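Local coordinates for protein KLLA0E08119p (Kluyveromyces lactis, PDB 3VA7) that probably carboxylates urea to urea-1-carboxylate using bicarbonate, ATP and a biotin cofactor, the first step of urea breakdown by the allophanate route, at residues E544-V549 with P568-R573; K295-G300 with L342-N347. One frame throughout, in Å; residues are numbered along the deposited sequence.

Contact 1 (E544-V549 with P568-R573)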
ATOM      1  N   GLU A 544     -28.226  -4.846   6.259  1.00 52.00           N
ATOM      2  CA  GLU A 544     -28.656  -4.265   7.537  1.00 52.75           C
ATOM      3  C   GLU A 544     -27.616  -4.393   8.624  1.00 51.96           C
ATOM      4  O   GLU A 544     -26.872  -5.360   8.667  1.00 52.20           O
ATOM      5  CB  GLU A 544     -30.011  -4.836   8.007  1.00 53.10           C
ATOM      6  CG  GLU A 544     -30.051  -6.337   8.295  1.00 57.50           C
ATOM      7  CD  GLU A 544     -31.114  -6.716   9.355  1.00 65.41           C
ATOM      8  OE1 GLU A 544     -32.242  -6.124   9.345  1.00 65.65           O
ATOM      9  OE2 GLU A 544     -30.809  -7.598  10.212  1.00 67.42           O
ATOM     10  N   THR A 545     -27.589  -3.430   9.536  1.00 51.64           N
ATOM     11  CA  THR A 545     -26.602  -3.457  10.616  1.00 50.59           C
ATOM     12  C   THR A 545     -26.919  -2.393  11.661  1.00 49.51           C
ATOM     13  O   THR A 545     -27.913  -1.692  11.541  1.00 50.50           O
ATOM     14  CB  THR A 545     -25.137  -3.256  10.033  1.00 50.86           C
ATOM     15  OG1 THR A 545     -24.142  -3.354  11.072  1.00 49.98           O
ATOM     16  CG2 THR A 545     -25.010  -1.928   9.290  1.00 50.39           C
ATOM     17  N   VAL A 546     -26.046  -2.276  12.661  1.00 47.53           N
ATOM     18  CA  VAL A 546     -26.066  -1.212  13.640  1.00 44.91           C
ATOM     19  C   VAL A 546     -24.819  -0.303  13.454  1.00 43.62           C
ATOM     20  O   VAL A 546     -23.780  -0.770  13.072  1.00 43.72           O
ATOM     21  CB  VAL A 546     -26.135  -1.806  15.094  1.00 45.49           C
ATOM     22  CG1 VAL A 546     -26.360  -0.718  16.119  1.00 44.89           C
ATOM     23  CG2 VAL A 546     -27.196  -2.916  15.220  1.00 42.53           C
ATOM     24  N   ILE A 547     -24.935   0.983  13.776  1.00 41.87           N
ATOM     25  CA  ILE A 547     -23.949   2.012  13.493  1.00 39.77           C
ATOM     26  C   ILE A 547     -23.839   2.910  14.707  1.00 39.68           C
ATOM     27  O   ILE A 547     -24.783   3.014  15.482  1.00 39.58           O
ATOM     28  CB  ILE A 547     -24.444   2.819  12.230  1.00 40.15           C
ATOM     29  CG1 ILE A 547     -23.632   2.425  11.008  1.00 40.93           C
ATOM     30  CG2 ILE A 547     -24.532   4.381  12.368  1.00 37.70           C
ATOM     31  CD1 ILE A 547     -23.844   0.980  10.606  1.00 39.89           C
ATOM     32  N   ALA A 548     -22.717   3.591  14.886  1.00 38.69           N
ATOM     33  CA  ALA A 548     -22.670   4.608  15.904  1.00 37.56           C
ATOM     34  C   ALA A 548     -21.636   5.576  15.488  1.00 37.56           C
ATOM     35  O   ALA A 548     -20.774   5.227  14.698  1.00 38.39           O
ATOM     36  CB  ALA A 548     -22.305   4.001  17.208  1.00 37.90           C
ATOM     37  N   VAL A 549     -21.723   6.806  15.988  1.00 37.30           N
ATOM     38  CA  VAL A 549     -20.720   7.839  15.673  1.00 36.19           C
ATOM     39  C   VAL A 549     -20.272   8.469  16.974  1.00 36.65           C
ATOM     40  O   VAL A 549     -21.073   8.726  17.865  1.00 37.03           O
ATOM     41  CB  VAL A 549     -21.268   8.906  14.714  1.00 35.73           C
ATOM     42  CG1 VAL A 549     -20.220   9.930  14.378  1.00 31.65           C
ATOM     43  CG2 VAL A 549     -21.745   8.237  13.421  1.00 35.65           C
ATOM     44  N   PRO A 568     -26.533   3.333  19.649  1.00 45.76           N
ATOM     45  CA  PRO A 568     -26.606   2.371  18.548  1.00 46.34           C
ATOM     46  C   PRO A 568     -27.762   2.668  17.593  1.00 48.09           C
ATOM     47  O   PRO A 568     -28.910   2.417  17.921  1.00 49.23           O
ATOM     48  CB  PRO A 568     -26.838   1.043  19.259  1.00 45.63           C
ATOM     49  CG  PRO A 568     -27.486   1.396  20.560  1.00 44.72           C
ATOM     50  CD  PRO A 568     -26.889   2.721  20.949  1.00 45.68           C
ATOM     51  N   ILE A 569     -27.468   3.182  16.409  1.00 49.67           N
ATOM     52  CA  ILE A 569     -28.485   3.331  15.382  1.00 50.57           C
ATOM     53  C   ILE A 569     -28.631   2.120  14.485  1.00 51.51           C
ATOM     54  O   ILE A 569     -27.658   1.693  13.892  1.00 51.36           O
ATOM     55  CB  ILE A 569     -28.157   4.523  14.535  1.00 50.89           C
ATOM     56  CG1 ILE A 569     -28.164   5.726  15.456  1.00 50.91           C
ATOM     57  CG2 ILE A 569     -29.159   4.660  13.348  1.00 49.51           C
ATOM     58  CD1 ILE A 569     -26.915   6.440  15.355  1.00 54.15           C
ATOM     59  N   GLU A 570     -29.863   1.604  14.380  1.00 53.25           N
ATOM     60  CA  GLU A 570     -30.249   0.494  13.474  1.00 54.98           C
ATOM     61  C   GLU A 570     -30.464   0.942  12.012  1.00 54.74           C
ATOM     62  O   GLU A 570     -31.295   1.788  11.740  1.00 55.20           O
ATOM     63  CB  GLU A 570     -31.513  -0.209  14.003  1.00 55.77           C
ATOM     64  CG  GLU A 570     -31.271  -1.374  15.015  1.00 60.18           C
ATOM     65  CD  GLU A 570     -32.468  -1.603  15.980  1.00 68.08           C
ATOM     66  OE1 GLU A 570     -32.882  -2.788  16.180  1.00 69.31           O
ATOM     67  OE2 GLU A 570     -32.996  -0.587  16.540  1.00 70.71           O
ATOM     68  N   VAL A 571     -29.702   0.369  11.079  1.00 55.05           N
ATOM     69  CA  VAL A 571     -29.688   0.808   9.665  1.00 54.78           C
ATOM     70  C   VAL A 571     -30.343  -0.267   8.814  1.00 55.24           C
ATOM     71  O   VAL A 571     -30.190  -1.471   9.071  1.00 54.56           O
ATOM     72  CB  VAL A 571     -28.239   1.101   9.143  1.00 54.99           C
ATOM     73  CG1 VAL A 571     -28.222   1.281   7.641  1.00 54.44           C
ATOM     74  CG2 VAL A 571     -27.631   2.334   9.804  1.00 52.92           C
ATOM     75  N   LYS A 572     -31.078   0.155   7.795  1.00 56.17           N
ATOM     76  CA  LYS A 572     -31.966  -0.804   7.135  1.00 57.08           C
ATOM     77  C   LYS A 572     -31.444  -1.498   5.860  1.00 56.74           C
ATOM     78  O   LYS A 572     -31.493  -2.731   5.772  1.00 57.98           O
ATOM     79  CB  LYS A 572     -33.401  -0.249   6.977  1.00 56.87           C
ATOM     80  CG  LYS A 572     -34.407  -0.892   7.959  1.00 59.26           C
ATOM     81  CD  LYS A 572     -35.849  -0.266   7.948  1.00 62.48           C
ATOM     82  CE  LYS A 572     -36.387   0.122   6.546  1.00 63.07           C
ATOM     83  NZ  LYS A 572     -36.023   1.536   6.180  1.00 63.13           N
ATOM     84  N   ARG A 573     -30.964  -0.744   4.883  1.00 55.24           N
ATOM     85  CA  ARG A 573     -30.768  -1.314   3.537  1.00 54.81           C
ATOM     86  C   ARG A 573     -31.540  -0.454   2.597  1.00 53.85           C
ATOM     87  O   ARG A 573     -32.770  -0.381   2.681  1.00 53.76           O
ATOM     88  CB  ARG A 573     -31.248  -2.760   3.377  1.00 54.78           C
ATOM     89  CG  ARG A 573     -31.276  -3.187   1.912  1.00 57.88           C
ATOM     90  CD  ARG A 573     -31.520  -4.667   1.739  1.00 64.70           C
ATOM     91  NE  ARG A 573     -31.381  -5.046   0.328  1.00 72.23           N
ATOM     92  CZ  ARG A 573     -31.824  -6.193  -0.221  1.00 75.86           C
ATOM     93  NH1 ARG A 573     -32.471  -7.114   0.515  1.00 75.75           N
ATOM     94  NH2 ARG A 573     -31.622  -6.424  -1.525  1.00 75.37           N
TER
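T545 and V571 form one antiparallel hydrogen-bonded pair and I547 and I569 another, joining an edge strand to its neighbour through four backbone bonds. The two strands end a five-stranded antiparallel sheet, ordered 488-490, 529-533, 587-592, 545-550, 569-571, in the carboxyltransferase (subdomain A and B) region. The straightest bond runs from V571 N to T545 O (2.8 Å, 169° at the hydrogen); its return, T545 N to V571 O, is longer at 3.3 Å. At the other pair both bonds measure 2.8 Å, I547 N to I569 O and I569 N to I547 O. Between them V546 faces E570 as a non-hydrogen-bonded pair, and V546 CA leans on I569 O in a CH...O contact.

The beta-branched T545, V546, I547, I569 and V571 suit extended strands, and their side chains are shared between the two faces. On one, chi1 of 169° puts V571 CG1 anti to the backbone N and leaves CG2 beside that nitrogen, 4.0 Å from I547 CB. On the other, V546 CG1 runs alongside the ring of P568, 3.6 Å from P568 CB, while the charged E570 stays at the surface.

Farther out, D575 accepts a hydrogen bond from K572 N. I547 and V571 both pack on F541 of strand 538-541, and P568 meets V520 of helix 511-520.

Contact 2 (K295-G300 with L342-N347)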
ATOM      1  N   LYS A 295     -13.097 -31.050 -43.082  1.00 34.06           N
ATOM      2  CA  LYS A 295     -11.719 -31.502 -42.875  1.00 33.90           C
ATOM      3  C   LYS A 295     -11.143 -30.557 -41.794  1.00 33.60           C
ATOM      4  O   LYS A 295     -10.041 -29.985 -41.916  1.00 32.69           O
ATOM      5  CB  LYS A 295     -10.886 -31.443 -44.176  1.00 33.73           C
ATOM      6  CG  LYS A 295     -10.607 -32.775 -44.846  1.00 33.25           C
ATOM      7  CD  LYS A 295     -11.390 -32.974 -46.102  1.00 34.96           C
ATOM      8  CE  LYS A 295     -11.059 -34.311 -46.833  1.00 35.12           C
ATOM      9  NZ  LYS A 295      -9.961 -34.262 -47.853  1.00 28.45           N
ATOM     10  N   TYR A 296     -11.945 -30.346 -40.755  1.00 33.26           N
ATOM     11  CA  TYR A 296     -11.507 -29.453 -39.693  1.00 33.43           C
ATOM     12  C   TYR A 296     -10.181 -29.909 -39.015  1.00 32.58           C
ATOM     13  O   TYR A 296      -9.965 -31.104 -38.790  1.00 30.87           O
ATOM     14  CB  TYR A 296     -12.610 -29.253 -38.669  1.00 33.43           C
ATOM     15  CG  TYR A 296     -12.352 -28.069 -37.756  1.00 33.36           C
ATOM     16  CD1 TYR A 296     -12.996 -26.846 -37.978  1.00 30.91           C
ATOM     17  CD2 TYR A 296     -11.488 -28.188 -36.632  1.00 31.60           C
ATOM     18  CE1 TYR A 296     -12.777 -25.765 -37.134  1.00 32.56           C
ATOM     19  CE2 TYR A 296     -11.274 -27.122 -35.773  1.00 31.53           C
ATOM     20  CZ  TYR A 296     -11.920 -25.907 -36.029  1.00 32.49           C
ATOM     21  OH  TYR A 296     -11.704 -24.834 -35.200  1.00 34.83           O
ATOM     22  N   LYS A 297      -9.318 -28.920 -38.746  1.00 31.85           N
ATOM     23  CA  LYS A 297      -8.040 -29.109 -38.079  1.00 31.09           C
ATOM     24  C   LYS A 297      -7.894 -28.411 -36.697  1.00 31.39           C
ATOM     25  O   LYS A 297      -8.090 -27.152 -36.570  1.00 29.32           O
ATOM     26  CB  LYS A 297      -6.905 -28.677 -38.985  1.00 30.38           C
ATOM     27  CG  LYS A 297      -5.708 -29.461 -38.678  1.00 29.15           C
ATOM     28  CD  LYS A 297      -4.550 -29.089 -39.530  1.00 26.50           C
ATOM     29  CE  LYS A 297      -3.735 -30.393 -39.766  1.00 28.83           C
ATOM     30  NZ  LYS A 297      -2.501 -30.174 -40.588  1.00 28.52           N
ATOM     31  N   CYS A 298      -7.472 -29.249 -35.718  1.00 31.53           N
ATOM     32  CA  CYS A 298      -7.253 -28.914 -34.312  1.00 32.74           C
ATOM     33  C   CYS A 298      -8.563 -28.785 -33.560  1.00 33.01           C
ATOM     34  O   CYS A 298      -9.433 -29.636 -33.724  1.00 34.33           O
ATOM     35  CB  CYS A 298      -6.351 -27.665 -34.104  1.00 33.06           C
ATOM     36  SG  CYS A 298      -4.662 -27.803 -34.784  1.00 37.65           S
ATOM     37  N   ALA A 299      -8.729 -27.743 -32.746  1.00 32.85           N
ATOM     38  CA  ALA A 299      -9.857 -27.723 -31.805  1.00 33.64           C
ATOM     39  C   ALA A 299     -10.926 -26.740 -32.230  1.00 34.02           C
ATOM     40  O   ALA A 299     -10.651 -25.594 -32.570  1.00 34.05           O
ATOM     41  CB  ALA A 299      -9.386 -27.409 -30.320  1.00 32.28           C
ATOM     42  N   GLY A 300     -12.164 -27.175 -32.170  1.00 34.05           N
ATOM     43  CA  GLY A 300     -13.229 -26.254 -32.414  1.00 34.95           C
ATOM     44  C   GLY A 300     -14.419 -26.626 -31.565  1.00 36.09           C
ATOM     45  O   GLY A 300     -14.522 -27.778 -31.105  1.00 35.87           O
ATOM     46  N   LEU A 342      -1.311 -29.474 -30.510  1.00 31.77           N
ATOM     47  CA  LEU A 342       0.038 -29.398 -31.016  1.00 31.34           C
ATOM     48  C   LEU A 342       0.344 -30.623 -31.900  1.00 31.51           C
ATOM     49  O   LEU A 342       0.923 -30.484 -32.987  1.00 31.28           O
ATOM     50  CB  LEU A 342       1.043 -29.260 -29.864  1.00 30.21           C
ATOM     51  CG  LEU A 342       1.024 -27.892 -29.173  1.00 31.11           C
ATOM     52  CD1 LEU A 342       1.730 -27.919 -27.779  1.00 29.21           C
ATOM     53  CD2 LEU A 342       1.618 -26.816 -30.042  1.00 27.17           C
ATOM     54  N   ARG A 343      -0.060 -31.800 -31.435  1.00 31.21           N
ATOM     55  CA  ARG A 343       0.308 -33.017 -32.075  1.00 32.44           C
ATOM     56  C   ARG A 343      -0.413 -33.087 -33.404  1.00 33.16           C
ATOM     57  O   ARG A 343       0.195 -33.500 -34.411  1.00 33.40           O
ATOM     58  CB  ARG A 343      -0.046 -34.225 -31.223  1.00 32.75           C
ATOM     59  CG  ARG A 343       0.822 -34.458 -29.962  1.00 36.29           C
ATOM     60  CD  ARG A 343       0.569 -35.879 -29.412  1.00 42.39           C
ATOM     61  NE  ARG A 343       0.418 -36.814 -30.544  1.00 48.24           N
ATOM     62  CZ  ARG A 343       0.095 -38.118 -30.479  1.00 50.82           C
ATOM     63  NH1 ARG A 343      -0.123 -38.737 -29.303  1.00 50.23           N
ATOM     64  NH2 ARG A 343      -0.023 -38.810 -31.624  1.00 49.44           N
ATOM     65  N   ILE A 344      -1.678 -32.643 -33.426  1.00 32.78           N
ATOM     66  CA  ILE A 344      -2.456 -32.674 -34.645  1.00 33.13           C
ATOM     67  C   ILE A 344      -1.872 -31.723 -35.672  1.00 34.04           C
ATOM     68  O   ILE A 344      -1.823 -32.053 -36.851  1.00 33.96           O
ATOM     69  CB  ILE A 344      -3.946 -32.292 -34.420  1.00 33.59           C
ATOM     70  CG1 ILE A 344      -4.670 -33.414 -33.685  1.00 32.26           C
ATOM     71  CG2 ILE A 344      -4.633 -31.917 -35.770  1.00 31.19           C
ATOM     72  CD1 ILE A 344      -5.984 -32.987 -33.135  1.00 31.97           C
ATOM     73  N   ALA A 345      -1.467 -30.545 -35.210  1.00 34.51           N
ATOM     74  CA  ALA A 345      -0.994 -29.478 -36.082  1.00 35.97           C
ATOM     75  C   ALA A 345       0.299 -29.851 -36.750  1.00 37.54           C
ATOM     76  O   ALA A 345       0.677 -29.176 -37.731  1.00 38.40           O
ATOM     77  CB  ALA A 345      -0.798 -28.192 -35.333  1.00 34.64           C
ATOM     78  N   ALA A 346       0.978 -30.880 -36.221  1.00 37.52           N
ATOM     79  CA  ALA A 346       2.258 -31.300 -36.745  1.00 38.52           C
ATOM     80  C   ALA A 346       2.116 -32.674 -37.449  1.00 40.32           C
ATOM     81  O   ALA A 346       3.116 -33.364 -37.726  1.00 39.37           O
ATOM     82  CB  ALA A 346       3.252 -31.355 -35.643  1.00 37.87           C
ATOM     83  N   ASN A 347       0.854 -33.050 -37.713  1.00 41.78           N
ATOM     84  CA  ASN A 347       0.451 -34.253 -38.482  1.00 43.67           C
ATOM     85  C   ASN A 347       0.879 -35.515 -37.824  1.00 44.80           C
ATOM     86  O   ASN A 347       1.221 -36.471 -38.470  1.00 44.51           O
ATOM     87  CB  ASN A 347       0.953 -34.265 -39.953  1.00 43.33           C
ATOM     88  CG  ASN A 347       0.502 -33.048 -40.773  1.00 43.74           C
ATOM     89  OD1 ASN A 347      -0.516 -32.386 -40.519  1.00 40.43           O
ATOM     90  ND2 ASN A 347       1.280 -32.760 -41.783  1.00 46.37           N
TER
HETATM   91  O   HOH W   1      -0.754 -28.066 -39.436  1.00 33.46           O
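K297 reaches across to I344 and N347 where the chain turns a corner at C298 on its way into strand 299-307 and packs against the C-terminal end of helix 337-345, a helix closed by a Schellman motif. This lies in the biotin carboxylase part of the chain, within its ATP-grasp (carbamoyl-phosphate synthase-like) region. N347, whose positive phi suits an asparagine, is the C-prime residue: N347 N bonds I344 O, and D348 N bonds R343 O.

From CB the K297 chain sets out with CG anti to the backbone N (chi1 -150°). CG rests against I344 CG2 at 4.0 Å, with the isoleucine running the other way alongside it. A bend at chi3 then carries CE to 3.9 Å from I344 O, and NZ arrives at the C-terminal end of the helix. There NZ donates to N347 OD1 (3.0 Å), nearly in line with its C=O bond, the lysine chain meeting the asparagine roughly at right angles. NZ also donates to a water that in turn donates to A345 O. A long aliphatic chain ending in a cation thus suits both the isoleucine and the helix terminus, whose dipole would probably favour the charge. A methionine here would probably leave N347 OD1 and the bridging water without their donor, and so set the asparagine amide free to turn.

Beside the lysine the packing is mostly apolar: I344 CG2 also lies against the backbone at C298 N, 3.9 Å away, and M242 of strand 235-244 touches I344. The small A345 lets the sulfur come near: C298 SG, placed beside its own backbone N by chi1 of -61°, sits 3.9 Å from A345 CB.

In the fold
The two contacts belong to different catalytic parts of the chain and do not touch, their centres about 61 Å apart. Contact 1, in the carboxyltransferase range, joins strand to strand at the edge of an antiparallel sheet and is only partly buried; contact 2, in the biotin carboxylase range, sets the corner leading into a sheet strand against a helix end and is the more buried, although its polar tip reaches the surface. Their chemistry follows: repeated main-chain bonds hold the first, with branched apolar residues on its faces, whereas in the second side chains do the joining, through a lysine, an asparagine and a water beside an isoleucine, an alanine and a cysteine. No secondary-structure element is shared.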